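Local coordinates for hypothetical protein (Uncultured marine organism, PDB 2OD6) that is of unknown function but adopts a dimeric ferredoxin-like fold and holds 10-oxohexadecanoic acid in a pocket, so it may bind fatty-acid-like molecules, at residues 34-37 and 38-42; 92-96 and 97-101. One frame throughout, in Å; residues are numbered along the deposited sequence.

Contact 1 of 2, residues 34-37 and 38-42; sequences VWVK and EMKSR. With OHA (10-oxohexadecanoic acid), chain E.
E38 sits one helical turn beyond V34, and its N makes a weak hydrogen bond, 3.4 Å, to V34 O. The acid then bends at its second torsion, and its carboxylate serves R42 further along the chain.

M39, present as selenomethionine, donates from its N to W35 O at 2.9 Å, and the two side chains meet as well. With CG beside the backbone N and SE anti to CA (chi2 -172°), M39 SE comes 3.8 Å from W35 CE3; the bend at chi3 only turns CE. Seen from the centroid of the six-membered ring, SE lies 66° off the normal, an oblique Met-aromatic contact. The indole itself is fixed by neighbours on two sides: V36 CG2 lies against one face, and the bound 10-oxohexadecanoic acid covers the other, its C6 at 3.8 Å from W35 CD1. The ring nitrogen is taken up by V28 O.

K40 bonds through its N to V36 O and runs extended beside V36, CE 4.0 Å from V36 CG1, until NZ reaches the C-terminal carboxylate of V110 in the second subunit.

S41 repeats the helical bond, to K37 O, but S41 OG donates to E38 O at 2.6 Å. R42 NH1 reaches E38 O at 3.0 Å, from the opposite face of the carbonyl plane. R42 NH1 also forms a salt bridge to E38 OE1, 2.7 Å, meeting the anti lone pair while the oxygen lies close to the guanidinium plane. E38 thus holds both S41 and R42, through its carbonyl oxygen and, for R42, its carboxylate too.

The whole is the C-terminal end of an amphipathic helix lying over the ferredoxin-like sheet, with W35 lining the pocket that holds 10-oxohexadecanoic acid.

Contact 2 of 2, residues 92-96 and 97-101; sequences QLVTT and AKFTT
V94 and F99 face each other across the turn that carries the chain from helix 90-93 into strand 98-109, an edge strand, within this chain, of the four-stranded antiparallel sheet of this ferredoxin-like fold.

Apolar packing does most of the work. The two side chains cross at about a right angle, the valine at the far end of the ring: V94 CB is 3.3 Å from F99 CE1, a tight approach, while V94 CG1 is 3.6 Å from F99 CZ. V94 CA lies at the ring edge, in its plane. F99 gets there because CG is anti to its own carbonyl carbon (chi1 -66°), which swings the phenyl back along the chain over the turn. Its side chain also rests on T11 and A13 of strand 7-15 and comes within about 5 Å of the bound 10-oxohexadecanoic acid. An alanine at this position is likely to leave V94 without its aromatic partner and to open a gap between the turn and strand 7-15. A97 takes an extended backbone (psi 155°) and starts the run into the strand, its buried methyl packing on F15.

Polar bonds hold the pieces on each side of the turn, but none links 92-96 to 97-101. V94 is the first residue to depart from helical torsions, and T95 N still bonds back to Q92 O at 3.1 Å. On the strand side, K98 and T100 pair by backbone with D14 and T12, and T101 OG1 bonds to T11 OG1.

Close approaches to the carbonyl of V94 make up the remainder. V94 O and A97 O, both acceptors, stand 3.3 Å apart, and F99 CE1 lies 3.6 Å from V94 O.

From the N terminus, strand 7-15 leads into helix 18-40, where contact 1 spans the last turns and the exit toward strand 44-52. Strand 59-67 and helix 70-85 follow before helix 90-93, and contact 2 then closes the short turn into strand 98-109. Both contacts are local and come in series, so they neither nest nor cross. The centres of contacts 1 and 2 are about 21 Å apart, on opposite sides of the chain's centre. Contact 1 brings the end of a helix against helix 70-85 and strand 59-67, whereas contact 2 packs the end of helix 90-93 on the start of the final strand, which pairs with strand 7-15. The bound acid relates them: W35 and T101 both line its pocket.

Contact 1 of 2, residues 34-37 and 38-42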
ATOM      1  N   VAL A  34     -13.881 -18.312  -0.231  1.00 13.02           N
ATOM      2  CA  VAL A  34     -14.730 -17.917  -1.334  1.00 12.80           C
ATOM      3  C   VAL A  34     -14.024 -16.850  -2.181  1.00 12.92           C
ATOM      4  O   VAL A  34     -13.705 -17.095  -3.340  1.00 14.02           O
ATOM      5  CB  VAL A  34     -16.114 -17.417  -0.821  1.00 11.61           C
ATOM      6  CG1 VAL A  34     -17.006 -16.946  -1.989  1.00 10.67           C
ATOM      7  CG2 VAL A  34     -16.828 -18.540  -0.036  1.00 15.10           C
ATOM      8  N   TRP A  35     -13.752 -15.678  -1.607  1.00 11.47           N
ATOM      9  CA  TRP A  35     -13.397 -14.526  -2.425  1.00 11.53           C
ATOM     10  C   TRP A  35     -11.992 -14.579  -3.006  1.00 13.62           C
ATOM     11  O   TRP A  35     -11.780 -14.095  -4.119  1.00 14.51           O
ATOM     12  CB  TRP A  35     -13.678 -13.197  -1.718  1.00 14.04           C
ATOM     13  CG  TRP A  35     -12.945 -12.942  -0.453  1.00 14.18           C
ATOM     14  CD1 TRP A  35     -13.423 -13.126   0.812  1.00 15.58           C
ATOM     15  CD2 TRP A  35     -11.621 -12.419  -0.313  1.00 15.57           C
ATOM     16  NE1 TRP A  35     -12.472 -12.792   1.728  1.00 18.86           N
ATOM     17  CE2 TRP A  35     -11.354 -12.345   1.071  1.00 18.70           C
ATOM     18  CE3 TRP A  35     -10.634 -12.003  -1.221  1.00 13.39           C
ATOM     19  CZ2 TRP A  35     -10.135 -11.879   1.578  1.00 22.51           C
ATOM     20  CZ3 TRP A  35      -9.403 -11.545  -0.720  1.00 21.54           C
ATOM     21  CH2 TRP A  35      -9.166 -11.490   0.670  1.00 18.95           C
ATOM     22  N   VAL A  36     -11.040 -15.209  -2.310  1.00 13.72           N
ATOM     23  CA  VAL A  36      -9.648 -15.203  -2.785  1.00 13.05           C
ATOM     24  C   VAL A  36      -9.554 -15.994  -4.079  1.00 12.69           C
ATOM     25  O   VAL A  36      -8.988 -15.517  -5.075  1.00 10.88           O
ATOM     26  CB  VAL A  36      -8.605 -15.746  -1.738  1.00 15.08           C
ATOM     27  CG1 VAL A  36      -7.209 -15.674  -2.318  1.00 15.29           C
ATOM     28  CG2 VAL A  36      -8.634 -14.962  -0.446  1.00  8.80           C
ATOM     29  N   LYS A  37     -10.164 -17.173  -4.080  1.00 10.79           N
ATOM     30  CA  LYS A  37     -10.189 -18.020  -5.246  1.00 12.69           C
ATOM     31  C   LYS A  37     -10.792 -17.249  -6.419  1.00 10.56           C
ATOM     32  O   LYS A  37     -10.290 -17.318  -7.540  1.00 12.28           O
ATOM     33  CB  LYS A  37     -11.032 -19.262  -4.936  1.00 15.64           C
ATOM     34  CG  LYS A  37     -10.881 -20.383  -5.869  1.00 22.88           C
ATOM     35  CD  LYS A  37     -11.693 -21.608  -5.415  1.00 33.12           C
ATOM     36  CE  LYS A  37     -13.196 -21.464  -5.674  1.00 39.32           C
ATOM     37  NZ  LYS A  37     -13.920 -20.808  -4.534  1.00 40.49           N
ATOM     38  N   GLU A  38     -11.879 -16.528  -6.160  1.00  8.83           N
ATOM     39  CA  GLU A  38     -12.581 -15.830  -7.237  1.00  7.06           C
ATOM     40  C   GLU A  38     -11.754 -14.715  -7.829  1.00  6.84           C
ATOM     41  O   GLU A  38     -11.679 -14.567  -9.051  1.00  7.35           O
ATOM     42  CB  GLU A  38     -13.918 -15.289  -6.742  1.00  9.29           C
ATOM     43  CG  GLU A  38     -14.902 -16.369  -6.406  1.00  8.52           C
ATOM     44  CD  GLU A  38     -15.418 -17.149  -7.614  1.00 14.66           C
ATOM     45  OE1 GLU A  38     -15.218 -16.734  -8.771  1.00  9.96           O
ATOM     46  OE2 GLU A  38     -16.052 -18.188  -7.392  1.00 17.36           O
HETATM   47  N   MSE A  39     -11.128 -13.933  -6.961  1.00  8.34           N
HETATM   48  CA  MSE A  39     -10.307 -12.800  -7.402  1.00 10.67           C
HETATM   49  C   MSE A  39      -9.023 -13.228  -8.135  1.00  6.87           C
HETATM   50  O   MSE A  39      -8.627 -12.621  -9.136  1.00  6.25           O
HETATM   51  CB  MSE A  39      -9.979 -11.880  -6.205  1.00 11.72           C
HETATM   52  CG  MSE A  39     -11.170 -11.214  -5.653  1.00  2.00           C
HETATM   53 SE   MSE A  39     -10.803  -9.850  -4.311  0.75 13.61          SE
HETATM   54  CE  MSE A  39     -10.415  -8.243  -5.414  1.00  8.15           C
ATOM     55  N   LYS A  40      -8.388 -14.285  -7.657  1.00  8.05           N
ATOM     56  CA  LYS A  40      -7.198 -14.765  -8.301  1.00  9.94           C
ATOM     57  C   LYS A  40      -7.514 -15.337  -9.648  1.00 11.15           C
ATOM     58  O   LYS A  40      -6.720 -15.176 -10.577  1.00 11.15           O
ATOM     59  CB  LYS A  40      -6.457 -15.781  -7.442  1.00 11.27           C
ATOM     60  CG  LYS A  40      -5.824 -15.163  -6.212  1.00 15.36           C
ATOM     61  CD  LYS A  40      -4.741 -16.061  -5.678  1.00 16.20           C
ATOM     62  CE  LYS A  40      -3.957 -15.359  -4.576  1.00 16.37           C
ATOM     63  NZ  LYS A  40      -3.109 -16.379  -3.889  1.00 20.72           N
ATOM     64  N   SER A  41      -8.683 -15.981  -9.794  1.00 10.57           N
ATOM     65  CA  SER A  41      -9.077 -16.522 -11.098  1.00  9.99           C
ATOM     66  C   SER A  41      -9.322 -15.391 -12.093  1.00  8.75           C
ATOM     67  O   SER A  41      -9.386 -15.642 -13.291  1.00  9.06           O
ATOM     68  CB  SER A  41     -10.339 -17.377 -10.992  1.00 11.14           C
ATOM     69  OG  SER A  41     -11.482 -16.542 -10.806  1.00 12.51           O
ATOM     70  N   ARG A  42      -9.489 -14.168 -11.583  1.00  7.83           N
ATOM     71  CA  ARG A  42      -9.660 -12.964 -12.400  1.00  5.74           C
ATOM     72  C   ARG A  42      -8.426 -12.097 -12.489  1.00  8.54           C
ATOM     73  O   ARG A  42      -8.488 -10.980 -13.026  1.00  7.80           O
ATOM     74  CB  ARG A  42     -10.828 -12.159 -11.851  1.00  7.86           C
ATOM     75  CG  ARG A  42     -12.133 -12.866 -12.015  1.00  4.66           C
ATOM     76  CD  ARG A  42     -13.224 -12.161 -11.251  1.00 11.20           C
ATOM     77  NE  ARG A  42     -14.519 -12.705 -11.604  1.00  7.99           N
ATOM     78  CZ  ARG A  42     -15.039 -13.829 -11.115  1.00  4.87           C
ATOM     79  NH1 ARG A  42     -14.387 -14.564 -10.231  1.00 11.35           N
ATOM     80  NH2 ARG A  42     -16.225 -14.230 -11.540  1.00  8.95           N
TER
HETATM   81  O2  OHA E 300      -9.169  -2.806  -6.164  1.00 14.23           O
HETATM   82  C16 OHA E 300     -10.070  -2.377  -5.447  1.00 20.78           C
HETATM   83  O3  OHA E 300     -10.333  -1.097  -5.582  1.00 13.67           O
HETATM   84  C15 OHA E 300     -10.880  -3.242  -4.494  1.00 22.14           C
HETATM   85  C14 OHA E 300     -11.561  -2.413  -3.389  1.00 28.73           C
HETATM   86  C13 OHA E 300     -12.615  -3.168  -2.541  1.00 34.59           C
HETATM   87  C12 OHA E 300     -12.377  -3.116  -1.017  1.00 38.11           C
HETATM   88  C11 OHA E 300     -13.630  -3.407  -0.147  1.00 42.40           C
HETATM   89  C10 OHA E 300     -13.431  -4.384   1.030  1.00 43.52           C
HETATM   90  C9  OHA E 300     -13.477  -5.849   0.540  1.00 50.66           C
HETATM   91  C8  OHA E 300     -12.887  -6.921   1.487  1.00 49.81           C
HETATM   92  C7  OHA E 300     -12.767  -8.275   0.775  1.00 47.41           C
HETATM   93  O1  OHA E 300     -11.770  -8.551   0.112  1.00 36.52           O
HETATM   94  C6  OHA E 300     -13.849  -9.331   0.821  1.00 42.93           C
HETATM   95  C5  OHA E 300     -15.003  -8.991   1.762  1.00 47.53           C
HETATM   96  C4  OHA E 300     -15.997 -10.165   1.831  1.00 46.80           C
HETATM   97  C3  OHA E 300     -17.125 -10.024   2.873  1.00 44.51           C
HETATM   98  C2  OHA E 300     -16.676  -9.754   4.315  1.00 39.65           C
HETATM   99  C1  OHA E 300     -17.198  -8.405   4.795  1.00 38.60           C

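Contact 2 of 2, residues 92-96 and 97-101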
ATOM      1  N   GLN A  92     -24.219  -4.244   5.670  1.00 29.02           N
ATOM      2  CA  GLN A  92     -24.326  -4.070   7.132  1.00 29.60           C
ATOM      3  C   GLN A  92     -22.978  -4.149   7.891  1.00 32.11           C
ATOM      4  O   GLN A  92     -22.732  -3.339   8.784  1.00 33.10           O
ATOM      5  CB  GLN A  92     -25.284  -5.105   7.715  1.00 31.30           C
ATOM      6  CG  GLN A  92     -25.519  -5.032   9.248  1.00 33.51           C
ATOM      7  CD  GLN A  92     -26.182  -3.739   9.694  1.00 36.97           C
ATOM      8  OE1 GLN A  92     -25.539  -2.683   9.737  1.00 41.28           O
ATOM      9  NE2 GLN A  92     -27.474  -3.812  10.038  1.00 37.18           N
ATOM     10  N   LEU A  93     -22.113  -5.101   7.564  1.00 31.74           N
ATOM     11  CA  LEU A  93     -20.801  -5.171   8.244  1.00 34.33           C
ATOM     12  C   LEU A  93     -20.013  -3.870   8.066  1.00 34.97           C
ATOM     13  O   LEU A  93     -19.648  -3.183   9.018  1.00 38.15           O
ATOM     14  CB  LEU A  93     -19.941  -6.340   7.725  1.00 34.37           C
ATOM     15  N   VAL A  94     -19.782  -3.518   6.820  1.00 33.17           N
ATOM     16  CA  VAL A  94     -19.042  -2.318   6.498  1.00 30.47           C
ATOM     17  C   VAL A  94     -19.750  -1.007   6.918  1.00 27.72           C
ATOM     18  O   VAL A  94     -19.271   0.062   6.591  1.00 28.84           O
ATOM     19  CB  VAL A  94     -18.748  -2.315   4.980  1.00 30.41           C
ATOM     20  CG1 VAL A  94     -18.020  -3.626   4.588  1.00 31.53           C
ATOM     21  CG2 VAL A  94     -20.036  -2.117   4.175  1.00 31.33           C
ATOM     22  N   THR A  95     -20.858  -1.085   7.655  1.00 25.55           N
ATOM     23  CA  THR A  95     -21.734   0.073   7.864  1.00 22.83           C
ATOM     24  C   THR A  95     -21.231   1.060   8.905  1.00 24.78           C
ATOM     25  O   THR A  95     -21.631   2.220   8.899  1.00 25.80           O
ATOM     26  CB  THR A  95     -23.191  -0.325   8.241  1.00 23.22           C
ATOM     27  OG1 THR A  95     -24.102   0.488   7.493  1.00 13.02           O
ATOM     28  CG2 THR A  95     -23.478  -0.162   9.773  1.00 15.89           C
ATOM     29  N   THR A  96     -20.377   0.613   9.807  1.00 25.76           N
ATOM     30  CA  THR A  96     -19.819   1.534  10.791  1.00 27.57           C
ATOM     31  C   THR A  96     -18.328   1.876  10.470  1.00 24.81           C
ATOM     32  O   THR A  96     -17.834   2.941  10.900  1.00 28.06           O
ATOM     33  CB  THR A  96     -20.043   0.995  12.237  1.00 27.67           C
ATOM     34  OG1 THR A  96     -19.752   2.022  13.201  1.00 29.54           O
ATOM     35  CG2 THR A  96     -19.173  -0.278  12.476  1.00 28.03           C
ATOM     36  N   ALA A  97     -17.640   1.003   9.721  1.00 17.55           N
ATOM     37  CA  ALA A  97     -16.374   1.357   9.075  1.00 15.29           C
ATOM     38  C   ALA A  97     -16.460   2.494   8.038  1.00 12.13           C
ATOM     39  O   ALA A  97     -17.499   2.719   7.450  1.00  4.86           O
ATOM     40  CB  ALA A  97     -15.787   0.158   8.414  1.00 11.49           C
ATOM     41  N   LYS A  98     -15.340   3.189   7.819  1.00 11.97           N
ATOM     42  CA  LYS A  98     -15.190   4.228   6.786  1.00  9.42           C
ATOM     43  C   LYS A  98     -14.116   3.698   5.907  1.00  6.17           C
ATOM     44  O   LYS A  98     -13.101   3.253   6.432  1.00  8.76           O
ATOM     45  CB  LYS A  98     -14.705   5.548   7.379  1.00 11.79           C
ATOM     46  CG  LYS A  98     -15.633   6.140   8.386  1.00 12.93           C
ATOM     47  CD  LYS A  98     -15.299   7.618   8.705  1.00 18.85           C
ATOM     48  CE  LYS A  98     -16.432   8.280   9.444  1.00 16.74           C
ATOM     49  NZ  LYS A  98     -16.021   9.541  10.161  1.00 27.28           N
ATOM     50  N   PHE A  99     -14.303   3.684   4.581  1.00  2.00           N
ATOM     51  CA  PHE A  99     -13.261   3.004   3.694  1.00  5.14           C
ATOM     52  C   PHE A  99     -12.853   4.052   2.709  1.00 10.47           C
ATOM     53  O   PHE A  99     -13.708   4.785   2.254  1.00  8.36           O
ATOM     54  CB  PHE A  99     -13.864   1.893   2.866  1.00  3.50           C
ATOM     55  CG  PHE A  99     -14.355   0.757   3.663  1.00  8.59           C
ATOM     56  CD1 PHE A  99     -15.632   0.771   4.182  1.00 12.40           C
ATOM     57  CD2 PHE A  99     -13.550  -0.331   3.906  1.00  8.39           C
ATOM     58  CE1 PHE A  99     -16.092  -0.286   4.958  1.00 18.73           C
ATOM     59  CE2 PHE A  99     -13.992  -1.395   4.672  1.00 18.16           C
ATOM     60  CZ  PHE A  99     -15.272  -1.382   5.193  1.00 15.29           C
ATOM     61  N   THR A 100     -11.575   4.125   2.363  0.50 10.54           N
ATOM     62  CA  THR A 100     -11.129   5.015   1.289  0.50 12.11           C
ATOM     63  C   THR A 100     -10.081   4.254   0.500  0.50  9.06           C
ATOM     64  O   THR A 100      -9.223   3.604   1.087  0.50 11.64           O
ATOM     65  CB  THR A 100     -10.574   6.388   1.819  0.50 11.40           C
ATOM     66  OG1 THR A 100      -9.571   6.164   2.823  0.50 18.10           O
ATOM     67  CG2 THR A 100     -11.701   7.259   2.398  0.50 17.34           C
ATOM     68  N   THR A 101     -10.185   4.284  -0.831  1.00  7.20           N
ATOM     69  CA  THR A 101      -9.270   3.522  -1.692  1.00  7.64           C
ATOM     70  C   THR A 101      -8.428   4.409  -2.583  1.00 10.37           C
ATOM     71  O   THR A 101      -8.931   5.335  -3.198  1.00 14.35           O
ATOM     72  CB  THR A 101     -10.000   2.483  -2.549  1.00  8.45           C
ATOM     73  OG1 THR A 101     -10.739   1.620  -1.690  1.00 11.24           O
ATOM     74  CG2 THR A 101      -8.991   1.615  -3.332  1.00  4.78           C
TER